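Local coordinates for protein arylsulfatase (Pseudoalteromonas sp. MB47, PDB 7AJ0) that probably hydrolyses sulfate esters of the polysaccharide fucoidan, as an exo-acting, calcium-binding sulfatase of the alkaline phosphatase superfamily that assembles as a hexamer, at residues A[420-425]-A[430-435]; A[438-443]-A[474-479]. One frame throughout, in Å; residues are numbered along the deposited sequence.

Contact 1 (A[420-425]-A[430-435]); sequences VVYMWS and TALRWL
Val421 and Arg433 form a hydrogen-bonded antiparallel pair between strands 420-425 and 428-434. Val421 N gives a bond of 3.0 Å to Arg433 O, and Arg433 N returns one of 2.8 Å to Val421 O. Two residues on, Met423 N bonds to Ala431 O at 2.8 Å. Met423 O then faces both Thr430 and Ala431, a classic beta bulge. It takes a bond from Thr430 N at 3.1 Å and a weak one from Ala431 N.

Apolar contacts line both faces of the hairpin. On one, Val420 CG1 meets Leu432 CB at 4.0 Å and also lies over a face of the Tyr422 ring, offset toward its rim. The other branch, CG2, comes within 4.1 Å of Trp434 CD1. Tyr422 and Leu432 run side by side. On the other face, the extended Met423 chain carries CE to 3.9 Å from Arg433 CB.

The polar end of Arg433 leads away from strand 420-425. With chi1 at 177°, Arg433 sets off opposite its backbone N, and the extended chain brings NE to Leu435 O, in the guanidinium plane. NH2 forms a salt bridge with Asp436, and NH1 a hydrogen bond with Tyr97 OH.

The two strands form a beta hairpin at one edge of the chain's four-stranded antiparallel sheet. Helix 489-505 packs on Val420, Trp424 and Trp434, and strand 437-440 continues the sheet beyond strand 428-434.

Contact 2 (A[438-443]-A[474-479]); sequences KIHFKV and PKEMAS
Glu476 meets Lys438 and His440 through one carboxylate oxygen, OE1. From CB the chain leads to CG, anti to the carbonyl carbon (chi1 -66°). It stays extended to CD (chi2 172°), which carries the carboxylate to the sheet. CD lies 3.9 Å from Lys438 NZ. OE1 accepts a 2.8 Å hydrogen bond from His440 NE2, nearly in line with its C-O bond and close to the imidazole plane. This His-carboxylate hydrogen bond is bent, with an N-H...O angle of 143°. OE1 also forms a salt bridge of 3.1 Å with Lys438 NZ, which comes from the syn side. The two donors reach it from opposite faces of the carboxylate plane. OE2 turns to the backbone N of Glu350. Lys438 bends at chi2 and chi4, and its NZ also pairs with the Glu350 carboxylate. Replacing Glu476 by an alanine would probably leave His440 NE2 and the backbone N of Glu350 without this acceptor, and Lys438 with one acidic partner fewer.

All three residues are buried. The contact ties the loop between strand 466-469 and helix 489-505 to strand 437-440. Strand 466-469 pairs with strand 437-440, and its Phe468 packs against His440 and Glu476. Trp349 touches the same two side chains.

Overall arrangement
Both contacts are buried, and both involve the four-stranded antiparallel sheet. Contact 1 joins its first two strands, its centre about 16 Å from that of the chain. Contact 2 fastens a loop to the third strand, its centre about 22 Å out and nearer the subunit interfaces. They meet where strands 428-434 and 437-440 pair: Leu432 O lies 3.0 Å from Ile439 N, probably hydrogen-bonded. Met423 SD, from strand 420-425, also packs on Lys438 CE at 3.6 Å. Contact 1 is a backbone ladder with apolar side chains and buries 453 Å². Contact 2 buries 88 Å² and rests on one buried carboxylate. On its loop, Lys475 bonds to Ser339 of a neighbouring subunit and Ser479 to Asp454 of another.

Contact 1 (A[420-425]-A[430-435])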
loop_
_atom_site.group_PDB
_atom_site.type_symbol
_atom_site.label_atom_id
_atom_site.label_comp_id
_atom_site.label_asym_id
_atom_site.label_seq_id
_atom_site.Cartn_x
_atom_site.Cartn_y
_atom_site.Cartn_z
ATOM N N VAL A 420 -4.216 15.807 -31.436
ATOM C CA VAL A 420 -4.273 14.744 -30.442
ATOM C C VAL A 420 -3.064 13.835 -30.607
ATOM O O VAL A 420 -2.577 13.610 -31.719
ATOM C CB VAL A 420 -5.578 13.918 -30.559
ATOM C CG1 VAL A 420 -5.596 12.805 -29.524
ATOM C CG2 VAL A 420 -6.803 14.810 -30.413
ATOM N N VAL A 421 -2.576 13.318 -29.483
ATOM C CA VAL A 421 -1.562 12.273 -29.460
ATOM C C VAL A 421 -2.227 11.010 -28.936
ATOM O O VAL A 421 -2.866 11.034 -27.878
ATOM C CB VAL A 421 -0.357 12.661 -28.588
ATOM C CG1 VAL A 421 0.621 11.497 -28.481
ATOM C CG2 VAL A 421 0.336 13.885 -29.160
ATOM N N TYR A 422 -2.095 9.918 -29.682
ATOM C CA TYR A 422 -2.668 8.634 -29.302
ATOM C C TYR A 422 -1.562 7.720 -28.800
ATOM O O TYR A 422 -0.531 7.559 -29.462
ATOM C CB TYR A 422 -3.401 7.996 -30.480
ATOM C CG TYR A 422 -4.561 8.831 -30.959
ATOM C CD1 TYR A 422 -5.785 8.788 -30.308
ATOM C CD2 TYR A 422 -4.428 9.672 -32.053
ATOM C CE1 TYR A 422 -6.844 9.557 -30.735
ATOM C CE2 TYR A 422 -5.483 10.439 -32.492
ATOM C CZ TYR A 422 -6.689 10.380 -31.829
ATOM O OH TYR A 422 -7.746 11.147 -32.259
ATOM N N MET A 423 -1.784 7.118 -27.640
ATOM C CA MET A 423 -0.771 6.353 -26.930
ATOM C C MET A 423 -1.178 4.891 -26.890
ATOM O O MET A 423 -2.310 4.566 -26.516
ATOM C CB MET A 423 -0.588 6.923 -25.525
ATOM C CG MET A 423 -0.711 8.443 -25.518
ATOM S SD MET A 423 0.241 9.275 -24.252
ATOM C CE MET A 423 0.002 10.974 -24.755
ATOM N N TRP A 424 -0.259 4.019 -27.298
ATOM C CA TRP A 424 -0.500 2.589 -27.363
ATOM C C TRP A 424 0.601 1.840 -26.630
ATOM O O TRP A 424 1.770 2.236 -26.672
ATOM C CB TRP A 424 -0.548 2.088 -28.811
ATOM C CG TRP A 424 -1.749 2.513 -29.578
ATOM C CD1 TRP A 424 -2.002 3.754 -30.077
ATOM C CD2 TRP A 424 -2.862 1.694 -29.954
ATOM N NE1 TRP A 424 -3.207 3.764 -30.737
ATOM C CE2 TRP A 424 -3.755 2.510 -30.672
ATOM C CE3 TRP A 424 -3.193 0.350 -29.747
ATOM C CZ2 TRP A 424 -4.960 2.030 -31.185
ATOM C CZ3 TRP A 424 -4.388 -0.126 -30.257
ATOM C CH2 TRP A 424 -5.255 0.712 -30.971
ATOM N N SER A 425 0.221 0.754 -25.969
ATOM C CA SER A 425 1.158 -0.236 -25.438
ATOM C C SER A 425 1.035 -1.449 -26.361
ATOM O O SER A 425 0.175 -2.311 -26.168
ATOM C CB SER A 425 0.854 -0.583 -23.990
ATOM O OG SER A 425 1.764 -1.557 -23.507
ATOM N N THR A 430 -4.194 2.817 -24.700
ATOM C CA THR A 430 -4.241 3.132 -23.281
ATOM C C THR A 430 -4.612 4.573 -22.974
ATOM O O THR A 430 -5.285 4.818 -21.970
ATOM C CB THR A 430 -2.885 2.828 -22.624
ATOM O OG1 THR A 430 -1.866 3.647 -23.214
ATOM C CG2 THR A 430 -2.516 1.362 -22.809
ATOM N N ALA A 431 -4.203 5.532 -23.797
ATOM C CA ALA A 431 -4.430 6.925 -23.449
ATOM C C ALA A 431 -4.292 7.801 -24.681
ATOM O O ALA A 431 -3.769 7.380 -25.714
ATOM C CB ALA A 431 -3.452 7.388 -22.359
ATOM N N LEU A 432 -4.785 9.031 -24.550
ATOM C CA LEU A 432 -4.583 10.075 -25.543
ATOM C C LEU A 432 -4.358 11.388 -24.810
ATOM O O LEU A 432 -4.693 11.529 -23.630
ATOM C CB LEU A 432 -5.771 10.191 -26.503
ATOM C CG LEU A 432 -7.129 10.588 -25.924
ATOM C CD1 LEU A 432 -7.279 12.095 -25.783
ATOM C CD2 LEU A 432 -8.249 10.016 -26.789
ATOM N N ARG A 433 -3.770 12.349 -25.519
ATOM C CA ARG A 433 -3.647 13.710 -25.023
ATOM C C ARG A 433 -4.322 14.661 -26.000
ATOM O O ARG A 433 -4.117 14.567 -27.214
ATOM C CB ARG A 433 -2.194 14.144 -24.824
ATOM C CG ARG A 433 -2.110 15.600 -24.374
ATOM C CD ARG A 433 -0.710 16.056 -24.036
ATOM N NE ARG A 433 -0.683 17.504 -23.845
ATOM C CZ ARG A 433 0.390 18.199 -23.488
ATOM N NH1 ARG A 433 1.539 17.580 -23.271
ATOM N NH2 ARG A 433 0.311 19.515 -23.346
ATOM N N TRP A 434 -5.101 15.592 -25.457
ATOM C CA TRP A 434 -5.821 16.587 -26.244
ATOM C C TRP A 434 -5.744 17.900 -25.484
ATOM O O TRP A 434 -6.125 17.962 -24.310
ATOM C CB TRP A 434 -7.264 16.151 -26.478
ATOM C CG TRP A 434 -8.140 17.226 -27.013
ATOM C CD1 TRP A 434 -7.891 18.028 -28.086
ATOM C CD2 TRP A 434 -9.422 17.612 -26.510
ATOM N NE1 TRP A 434 -8.934 18.898 -28.275
ATOM C CE2 TRP A 434 -9.889 18.663 -27.322
ATOM C CE3 TRP A 434 -10.219 17.174 -25.449
ATOM C CZ2 TRP A 434 -11.116 19.282 -27.108
ATOM C CZ3 TRP A 434 -11.437 17.789 -25.237
ATOM C CH2 TRP A 434 -11.874 18.832 -26.064
ATOM N N LEU A 435 -5.249 18.942 -26.146
ATOM C CA LEU A 435 -4.964 20.222 -25.495
ATOM C C LEU A 435 -3.922 19.913 -24.421
ATOM O O LEU A 435 -2.877 19.324 -24.740
ATOM C CB LEU A 435 -6.254 20.857 -25.001
ATOM C CG LEU A 435 -7.329 21.109 -26.060
ATOM C CD1 LEU A 435 -8.677 21.422 -25.415
ATOM C CD2 LEU A 435 -6.906 22.236 -26.993
#

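Contact 2 (A[438-443]-A[474-479])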
loop_
_atom_site.group_PDB
_atom_site.type_symbol
_atom_site.label_atom_id
_atom_site.label_comp_id
_atom_site.label_asym_id
_atom_site.label_seq_id
_atom_site.Cartn_x
_atom_site.Cartn_y
_atom_site.Cartn_z
ATOM N N LYS A 438 -4.611 14.856 -20.286
ATOM C CA LYS A 438 -4.173 13.480 -20.487
ATOM C C LYS A 438 -5.271 12.553 -19.983
ATOM O O LYS A 438 -5.595 12.564 -18.792
ATOM C CB LYS A 438 -2.858 13.234 -19.747
ATOM C CG LYS A 438 -2.365 11.799 -19.754
ATOM C CD LYS A 438 -1.797 11.403 -21.100
ATOM C CE LYS A 438 -1.114 10.048 -21.019
ATOM N NZ LYS A 438 0.049 10.040 -20.084
ATOM N N ILE A 439 -5.844 11.760 -20.886
ATOM C CA ILE A 439 -6.953 10.866 -20.566
ATOM C C ILE A 439 -6.463 9.431 -20.698
ATOM O O ILE A 439 -5.981 9.028 -21.765
ATOM C CB ILE A 439 -8.163 11.116 -21.479
ATOM C CG1 ILE A 439 -8.578 12.588 -21.439
ATOM C CG2 ILE A 439 -9.335 10.238 -21.067
ATOM C CD1 ILE A 439 -7.987 13.414 -22.556
ATOM N N HIS A 440 -6.590 8.660 -19.622
ATOM C CA HIS A 440 -6.162 7.269 -19.598
ATOM C C HIS A 440 -7.378 6.351 -19.630
ATOM O O HIS A 440 -8.292 6.493 -18.810
ATOM C CB HIS A 440 -5.333 6.956 -18.348
ATOM C CG HIS A 440 -4.059 7.731 -18.248
ATOM N ND1 HIS A 440 -2.825 7.173 -18.500
ATOM C CD2 HIS A 440 -3.827 9.020 -17.906
ATOM C CE1 HIS A 440 -1.887 8.085 -18.322
ATOM N NE2 HIS A 440 -2.468 9.216 -17.963
ATOM N N PHE A 441 -7.379 5.410 -20.568
ATOM C CA PHE A 441 -8.377 4.350 -20.600
ATOM C C PHE A 441 -7.839 3.035 -20.060
ATOM O O PHE A 441 -8.630 2.178 -19.656
ATOM C CB PHE A 441 -8.887 4.166 -22.031
ATOM C CG PHE A 441 -9.416 5.434 -22.642
ATOM C CD1 PHE A 441 -10.729 5.821 -22.442
ATOM C CD2 PHE A 441 -8.591 6.249 -23.399
ATOM C CE1 PHE A 441 -11.212 6.993 -22.997
ATOM C CE2 PHE A 441 -9.069 7.422 -23.954
ATOM C CZ PHE A 441 -10.380 7.794 -23.753
ATOM N N LYS A 442 -6.520 2.869 -20.034
ATOM C CA LYS A 442 -5.857 1.762 -19.356
ATOM C C LYS A 442 -4.622 2.324 -18.670
ATOM O O LYS A 442 -3.937 3.190 -19.224
ATOM C CB LYS A 442 -5.490 0.640 -20.329
ATOM C CG LYS A 442 -6.706 -0.119 -20.856
ATOM C CD LYS A 442 -6.319 -1.198 -21.856
ATOM C CE LYS A 442 -7.543 -1.974 -22.329
ATOM N NZ LYS A 442 -7.178 -3.043 -23.301
ATOM N N VAL A 443 -4.343 1.833 -17.465
ATOM C CA VAL A 443 -3.360 2.438 -16.575
ATOM C C VAL A 443 -2.319 1.400 -16.186
ATOM O O VAL A 443 -2.666 0.283 -15.786
ATOM C CB VAL A 443 -4.037 3.026 -15.321
ATOM C CG1 VAL A 443 -3.018 3.281 -14.220
ATOM C CG2 VAL A 443 -4.775 4.304 -15.683
ATOM N N PRO A 474 1.499 17.811 -13.804
ATOM C CA PRO A 474 2.392 17.216 -14.812
ATOM C C PRO A 474 2.942 15.871 -14.390
ATOM O O PRO A 474 3.249 15.034 -15.248
ATOM C CB PRO A 474 3.514 18.257 -14.958
ATOM C CG PRO A 474 3.031 19.488 -14.242
ATOM C CD PRO A 474 2.078 19.020 -13.192
ATOM N N LYS A 475 3.085 15.641 -13.088
ATOM C CA LYS A 475 3.601 14.387 -12.562
ATOM C C LYS A 475 2.510 13.341 -12.368
ATOM O O LYS A 475 2.793 12.265 -11.833
ATOM C CB LYS A 475 4.333 14.641 -11.242
ATOM C CG LYS A 475 5.442 15.686 -11.352
ATOM C CD LYS A 475 6.398 15.638 -10.166
ATOM C CE LYS A 475 5.711 15.989 -8.859
ATOM N NZ LYS A 475 6.677 15.971 -7.724
ATOM N N GLU A 476 1.279 13.637 -12.786
ATOM C CA GLU A 476 0.174 12.678 -12.770
ATOM C C GLU A 476 0.052 11.989 -11.412
ATOM O O GLU A 476 0.020 10.762 -11.305
ATOM C CB GLU A 476 0.341 11.649 -13.890
ATOM C CG GLU A 476 0.233 12.231 -15.289
ATOM C CD GLU A 476 0.583 11.222 -16.368
ATOM O OE1 GLU A 476 -0.320 10.829 -17.137
ATOM O OE2 GLU A 476 1.763 10.817 -16.444
ATOM N N MET A 477 -0.045 12.804 -10.361
ATOM C CA MET A 477 -0.026 12.268 -9.006
ATOM C C MET A 477 -1.391 11.747 -8.569
ATOM O O MET A 477 -1.467 10.751 -7.842
ATOM C CB MET A 477 0.468 13.342 -8.036
ATOM C CG MET A 477 1.897 13.780 -8.301
ATOM S SD MET A 477 2.368 15.225 -7.338
ATOM C CE MET A 477 2.330 14.555 -5.674
ATOM N N ALA A 478 -2.476 12.397 -8.987
ATOM C CA ALA A 478 -3.807 11.938 -8.607
ATOM C C ALA A 478 -4.823 12.424 -9.631
ATOM O O ALA A 478 -4.919 13.627 -9.894
ATOM C CB ALA A 478 -4.181 12.427 -7.202
ATOM N N SER A 479 -5.586 11.489 -10.187
ATOM C CA SER A 479 -6.530 11.806 -11.247
ATOM C C SER A 479 -7.776 12.482 -10.695
ATOM O O SER A 479 -8.264 12.137 -9.615
ATOM C CB SER A 479 -6.923 10.531 -11.995
ATOM O OG SER A 479 -8.083 10.742 -12.779
#